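Long-range contacts in microtubule-associated protein 1A/1B, light chain 3, putative (Trypanosoma brucei, PDB 3H9D), which probably acts in autophagy as a ubiquitin-like ATG8 protein, and is thought to be attached to membrane phosphatidylethanolamine: residues P33-K38 against D105-M110; I44-R49 against M110-E115. One frame throughout, in Å; residues are numbered along the deposited sequence.

Interaction 1: P33-K38 against D105-M110; sequences PIICEK and DGFLYM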
loop_
_atom_site.group_PDB
_atom_site.type_symbol
_atom_site.label_atom_id
_atom_site.label_comp_id
_atom_site.label_asym_id
_atom_site.label_seq_id
_atom_site.Cartn_x
_atom_site.Cartn_y
_atom_site.Cartn_z
ATOM N N PRO A 33 14.916 9.625 7.424
ATOM C CA PRO A 33 13.760 9.861 6.553
ATOM C C PRO A 33 12.457 9.366 7.178
ATOM O O PRO A 33 12.293 8.172 7.443
ATOM C CB PRO A 33 14.118 9.089 5.286
ATOM C CG PRO A 33 15.000 7.989 5.743
ATOM C CD PRO A 33 15.675 8.425 7.022
ATOM N N ILE A 34 11.551 10.303 7.420
ATOM C CA ILE A 34 10.320 10.036 8.146
ATOM C C ILE A 34 9.096 10.362 7.282
ATOM O O ILE A 34 9.042 11.411 6.629
ATOM C CB ILE A 34 10.308 10.816 9.519
ATOM C CG1 ILE A 34 10.913 9.963 10.638
ATOM C CG2 ILE A 34 8.913 11.249 9.933
ATOM C CD1 ILE A 34 12.430 9.935 10.660
ATOM N N ILE A 35 8.134 9.441 7.258
ATOM C CA ILE A 35 6.804 9.713 6.670
ATOM C C ILE A 35 5.815 9.954 7.818
ATOM O O ILE A 35 5.709 9.142 8.728
ATOM C CB ILE A 35 6.303 8.553 5.734
ATOM C CG1 ILE A 35 7.303 8.260 4.610
ATOM C CG2 ILE A 35 4.895 8.845 5.146
ATOM C CD1 ILE A 35 7.526 9.411 3.653
ATOM N N CYS A 36 5.092 11.066 7.766
ATOM C CA CYS A 36 4.234 11.465 8.877
ATOM C C CYS A 36 2.819 11.761 8.409
ATOM O O CYS A 36 2.572 12.786 7.754
ATOM C CB CYS A 36 4.837 12.685 9.584
ATOM S SG CYS A 36 4.538 12.734 11.351
ATOM N N GLU A 37 1.883 10.870 8.750
ATOM C CA GLU A 37 0.506 10.988 8.252
ATOM C C GLU A 37 -0.536 10.999 9.368
ATOM O O GLU A 37 -0.307 10.447 10.420
ATOM C CB GLU A 37 0.226 9.870 7.239
ATOM C CG GLU A 37 1.153 9.896 6.011
ATOM C CD GLU A 37 0.980 8.671 5.132
ATOM O OE1 GLU A 37 0.277 8.766 4.105
ATOM O OE2 GLU A 37 1.521 7.610 5.484
ATOM N N LYS A 38 -1.678 11.651 9.154
ATOM C CA LYS A 38 -2.694 11.703 10.206
ATOM C C LYS A 38 -3.299 10.330 10.489
ATOM O O LYS A 38 -3.576 9.565 9.558
ATOM C CB LYS A 38 -3.798 12.740 9.918
ATOM C CG LYS A 38 -4.783 12.352 8.851
ATOM C CD LYS A 38 -5.996 13.252 8.822
ATOM C CE LYS A 38 -7.107 12.731 9.721
ATOM N NZ LYS A 38 -8.292 13.618 9.649
ATOM N N ASP A 105 11.424 -0.041 2.877
ATOM C CA ASP A 105 11.844 1.007 1.946
ATOM C C ASP A 105 12.844 2.012 2.543
ATOM O O ASP A 105 13.413 2.829 1.813
ATOM C CB ASP A 105 10.639 1.709 1.289
ATOM C CG ASP A 105 9.776 2.484 2.276
ATOM O OD1 ASP A 105 10.186 2.694 3.441
ATOM O OD2 ASP A 105 8.667 2.892 1.870
ATOM N N GLY A 106 13.063 1.931 3.860
ATOM C CA GLY A 106 14.038 2.786 4.551
ATOM C C GLY A 106 13.418 3.968 5.278
ATOM O O GLY A 106 14.114 4.700 5.992
ATOM N N PHE A 107 12.110 4.155 5.083
ATOM C CA PHE A 107 11.351 5.218 5.740
ATOM C C PHE A 107 10.814 4.725 7.072
ATOM O O PHE A 107 10.520 3.542 7.224
ATOM C CB PHE A 107 10.174 5.681 4.865
ATOM C CG PHE A 107 10.553 6.668 3.794
ATOM C CD1 PHE A 107 10.499 6.311 2.446
ATOM C CD2 PHE A 107 10.951 7.967 4.130
ATOM C CE1 PHE A 107 10.853 7.229 1.440
ATOM C CE2 PHE A 107 11.303 8.891 3.138
ATOM C CZ PHE A 107 11.256 8.519 1.784
ATOM N N LEU A 108 10.709 5.634 8.037
ATOM C CA LEU A 108 9.964 5.373 9.260
ATOM C C LEU A 108 8.573 5.964 9.100
ATOM O O LEU A 108 8.429 7.174 8.940
ATOM C CB LEU A 108 10.663 5.986 10.484
ATOM C CG LEU A 108 9.929 5.929 11.835
ATOM C CD1 LEU A 108 9.915 4.508 12.381
ATOM C CD2 LEU A 108 10.551 6.882 12.849
ATOM N N TYR A 109 7.552 5.111 9.141
ATOM C CA TYR A 109 6.169 5.573 8.994
ATOM C C TYR A 109 5.549 5.907 10.340
ATOM O O TYR A 109 5.401 5.045 11.203
ATOM C CB TYR A 109 5.314 4.543 8.238
ATOM C CG TYR A 109 5.644 4.467 6.774
ATOM C CD1 TYR A 109 6.789 3.801 6.323
ATOM C CD2 TYR A 109 4.827 5.074 5.836
ATOM C CE1 TYR A 109 7.104 3.749 4.964
ATOM C CE2 TYR A 109 5.124 5.015 4.478
ATOM C CZ TYR A 109 6.261 4.355 4.048
ATOM O OH TYR A 109 6.543 4.315 2.697
ATOM N N MET A 110 5.177 7.164 10.510
ATOM C CA MET A 110 4.594 7.604 11.770
ATOM C C MET A 110 3.210 8.123 11.510
ATOM O O MET A 110 2.932 8.585 10.412
ATOM C CB MET A 110 5.440 8.705 12.413
ATOM C CG MET A 110 6.895 8.338 12.609
ATOM S SD MET A 110 7.813 9.652 13.416
ATOM C CE MET A 110 7.098 9.607 15.060
HETATM O O HOH W 1 2.681 7.182 7.979
#

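Interaction 2: I44-R49 against M110-E115; sequences IGELDR and MKYSGE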
loop_
_atom_site.group_PDB
_atom_site.type_symbol
_atom_site.label_atom_id
_atom_site.label_comp_id
_atom_site.label_asym_id
_atom_site.label_seq_id
_atom_site.Cartn_x
_atom_site.Cartn_y
_atom_site.Cartn_z
ATOM N N ILE A 44 -7.498 16.040 13.070
ATOM C CA ILE A 44 -6.336 16.845 12.744
ATOM C C ILE A 44 -6.084 16.871 11.215
ATOM O O ILE A 44 -6.414 15.921 10.497
ATOM C CB ILE A 44 -5.112 16.367 13.569
ATOM C CG1 ILE A 44 -4.051 17.472 13.676
ATOM C CG2 ILE A 44 -4.584 15.030 13.041
ATOM C CD1 ILE A 44 -3.250 17.424 14.986
ATOM N N GLY A 45 -5.526 17.973 10.727
ATOM C CA GLY A 45 -5.289 18.152 9.290
ATOM C C GLY A 45 -4.117 17.351 8.760
ATOM O O GLY A 45 -3.118 17.160 9.459
ATOM N N GLU A 46 -4.253 16.888 7.520
ATOM C CA GLU A 46 -3.227 16.107 6.824
ATOM C C GLU A 46 -2.137 17.054 6.312
ATOM O O GLU A 46 -2.410 18.211 6.022
ATOM C CB GLU A 46 -3.881 15.307 5.673
ATOM C CG GLU A 46 -3.018 14.244 4.962
ATOM C CD GLU A 46 -2.713 12.981 5.796
ATOM O OE1 GLU A 46 -3.309 11.913 5.510
ATOM O OE2 GLU A 46 -1.865 13.046 6.718
ATOM N N LEU A 47 -0.898 16.581 6.238
ATOM C CA LEU A 47 0.197 17.395 5.707
ATOM C C LEU A 47 0.360 17.143 4.212
ATOM O O LEU A 47 0.382 15.994 3.775
ATOM C CB LEU A 47 1.520 17.098 6.436
ATOM C CG LEU A 47 1.668 17.305 7.952
ATOM C CD1 LEU A 47 2.995 16.753 8.399
ATOM C CD2 LEU A 47 1.516 18.772 8.372
ATOM N N ASP A 48 0.461 18.216 3.434
ATOM C CA ASP A 48 0.792 18.122 2.005
ATOM C C ASP A 48 2.100 17.411 1.758
ATOM O O ASP A 48 2.226 16.609 0.824
ATOM C CB ASP A 48 0.933 19.506 1.420
ATOM C CG ASP A 48 -0.373 20.162 1.203
ATOM O OD1 ASP A 48 -1.401 19.444 1.221
ATOM O OD2 ASP A 48 -0.360 21.393 1.007
ATOM N N ARG A 49 3.066 17.743 2.610
ATOM C CA ARG A 49 4.434 17.307 2.511
ATOM C C ARG A 49 4.728 16.545 3.790
ATOM O O ARG A 49 5.114 17.116 4.811
ATOM C CB ARG A 49 5.336 18.534 2.383
ATOM C CG ARG A 49 4.851 19.525 1.334
ATOM C CD ARG A 49 4.756 20.910 1.926
ATOM N NE ARG A 49 6.038 21.592 1.887
ATOM C CZ ARG A 49 6.490 22.420 2.823
ATOM N NH1 ARG A 49 5.776 22.671 3.916
ATOM N NH2 ARG A 49 7.677 22.987 2.667
ATOM N N MET A 110 5.177 7.164 10.510
ATOM C CA MET A 110 4.594 7.604 11.770
ATOM C C MET A 110 3.210 8.123 11.510
ATOM O O MET A 110 2.932 8.585 10.412
ATOM C CB MET A 110 5.440 8.705 12.413
ATOM C CG MET A 110 6.895 8.338 12.609
ATOM S SD MET A 110 7.813 9.652 13.416
ATOM C CE MET A 110 7.098 9.607 15.060
ATOM N N LYS A 111 2.344 8.013 12.513
ATOM C CA LYS A 111 1.035 8.659 12.502
ATOM C C LYS A 111 1.015 9.695 13.609
ATOM O O LYS A 111 1.766 9.594 14.574
ATOM C CB LYS A 111 -0.089 7.642 12.735
ATOM C CG LYS A 111 -0.081 6.429 11.819
ATOM C CD LYS A 111 -1.159 6.510 10.755
ATOM C CE LYS A 111 -0.660 7.196 9.492
ATOM N NZ LYS A 111 -1.741 7.329 8.484
ATOM N N TYR A 112 0.151 10.688 13.470
ATOM C CA TYR A 112 -0.024 11.705 14.502
ATOM C C TYR A 112 -1.504 11.958 14.760
ATOM O O TYR A 112 -2.346 11.813 13.865
ATOM C CB TYR A 112 0.704 13.024 14.134
ATOM C CG TYR A 112 0.201 13.667 12.854
ATOM C CD1 TYR A 112 -0.820 14.616 12.889
ATOM C CD2 TYR A 112 0.733 13.319 11.611
ATOM C CE1 TYR A 112 -1.302 15.191 11.731
ATOM C CE2 TYR A 112 0.258 13.911 10.438
ATOM C CZ TYR A 112 -0.765 14.829 10.516
ATOM O OH TYR A 112 -1.254 15.416 9.391
ATOM N N SER A 113 -1.811 12.345 15.993
ATOM C CA SER A 113 -3.175 12.665 16.372
ATOM C C SER A 113 -3.172 13.689 17.489
ATOM O O SER A 113 -2.289 13.673 18.346
ATOM C CB SER A 113 -3.912 11.399 16.835
ATOM O OG SER A 113 -5.225 11.709 17.256
ATOM N N GLY A 114 -4.175 14.564 17.481
ATOM C CA GLY A 114 -4.477 15.407 18.629
ATOM C C GLY A 114 -5.405 14.636 19.553
ATOM O O GLY A 114 -5.502 13.413 19.457
ATOM N N GLU A 115 -6.099 15.356 20.429
ATOM C CA GLU A 115 -6.969 14.739 21.424
ATOM C C GLU A 115 -8.363 14.434 20.877
ATOM O O GLU A 115 -9.082 13.631 21.452
ATOM C CB GLU A 115 -7.047 15.594 22.699
ATOM C CG GLU A 115 -5.678 15.904 23.303
ATOM C CD GLU A 115 -5.757 16.681 24.608
ATOM O OE1 GLU A 115 -5.503 17.911 24.602
ATOM O OE2 GLU A 115 -6.063 16.053 25.643
HETATM O O HOH W 2 -3.296 9.371 6.884
#

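Interaction 1: P33-K38 against D105-M110
Ile34, Ile35 and Cys36 pair with Leu108, Tyr109 and Met110 as neighbours on two parallel strands, an example of how one pairing can build two different surfaces. The backbone bonds follow the parallel scheme, with Pro33 and Ile35 offering their O atoms to Leu108 N and Met110 N, while Ile35 N and Glu37 N turn to the O atoms of Leu108 and Met110. The shortest joins Met110 N to Ile35 O at 2.7 Å.

Apolar contacts divide by face. On one, Ile34 and Leu108 run side by side, CG1 of Ile34 lying 3.8 Å from CD2 of Leu108, and Met110, with CG beside the backbone N (chi1 -55°), brings SD to 4.0 Å from Ile34 CG2; helices 60-71 and 94-101 pack here. On the other, Ile35 serves two rings: its CD1 sits over a face of Phe107, 3.9 Å from the ring centroid, and its CG1 over a face of Tyr109. Having CG1 beside the backbone N (chi1 -56°) brings this branch to both. Pro33 CB reaches Phe107 CE2 obliquely at 3.5 Å.

Polar links flank this face. Asp105 OD1 accepts from Phe107 N in an Asx turn, and OD2 receives the Tyr109 hydroxyl on its syn lone pair (2.7 Å from OH) as well as a salt bridge from Arg17; this fixes the outer end of the tyrosine. Glu37 OE2, also bonded to Ser6, accepts a hydrogen bond from a water that also donates to Met110 O.

These are the central parallel strands of the beta-grasp fold. Pro33 and Phe107, which touch helix 14-27, form together with Ile35 a surface consistent with the pocket that in ATG8 relatives receives the aromatic residue of an ATG8-interacting motif.

Interaction 2: I44-R49 against M110-E115
Tyr112 lies against Ile44 with CD1 and CE1 of its ring and meets Gly45, Glu46 and Leu47 with its hydroxyl, a compact case of an aromatic side chain that carries most of the direct contact between an irregular loop and a strand. From CB, its CG takes the crowded position between the backbone N and the carbonyl carbon (chi1 61°), which sends the ring from the strand toward the loop. Further out, CD1 lies 3.8 Å from CG2 of Ile44, and CE1 comes to 3.5 Å from the same methyl, which approaches obliquely. Ile44 also sends CD1 past the ring to within 3.9 Å of Gly114 N, so its two branches reach two parts of segment 110-115, the tyrosine ring and the backbone of Gly114.

At the tip, Tyr112 OH donates to Gly45 O over 2.6 Å. The carbonyl oxygen lies in the ring plane at the edge, and the hydroxyl comes in at 133° to the C=O bond. CA of Glu46 is 3.3 Å from this OH, and CG of Leu47 also closes on it, at 3.8 Å, so the loop backbone and the leucine wrap round the hydroxyl. Leu67 and Val71 of helix 60-71 also pack on the tyrosine.

The polar end of Glu46 looks back to the sheet: OE2 accepts from Lys38 N, while OE1 accepts a hydrogen bond from a water that in turn accepts from Lys111 NZ. That ammonium also donates to Lys38 O. Glu46 OE1 and Lys111 NZ, of opposite charge, stand 5.7 Å apart and do not touch directly; the water lies between them.

In the beta-grasp fold, this is the connection of the first hairpin, between strands 31-38 and 51-55, folded against the last strand, beyond which the chain runs to Gly119, the predicted lipidation site.

Overall arrangement
From the N terminus, helices 7-11 and 14-27 lead into strand 31-38, whose residues 33-38 await partners near the chain's end. The loop 44-49 follows, before strand 51-55. After helix 60-71, the short strands and helix 94-101, residues 105-110 return to close interaction 1, and 110-115 close interaction 2, so the two contacts cross, with closures spanning 66 and 60 residues. Met110 belongs to both. Lys38, the last residue of segment 33-38, joins them through backbone and side chain, its NZ lying beside Ile44 O. Interaction 1 unites the middle of the sheet, and interaction 2 brings the first hairpin's connection onto the same last strand.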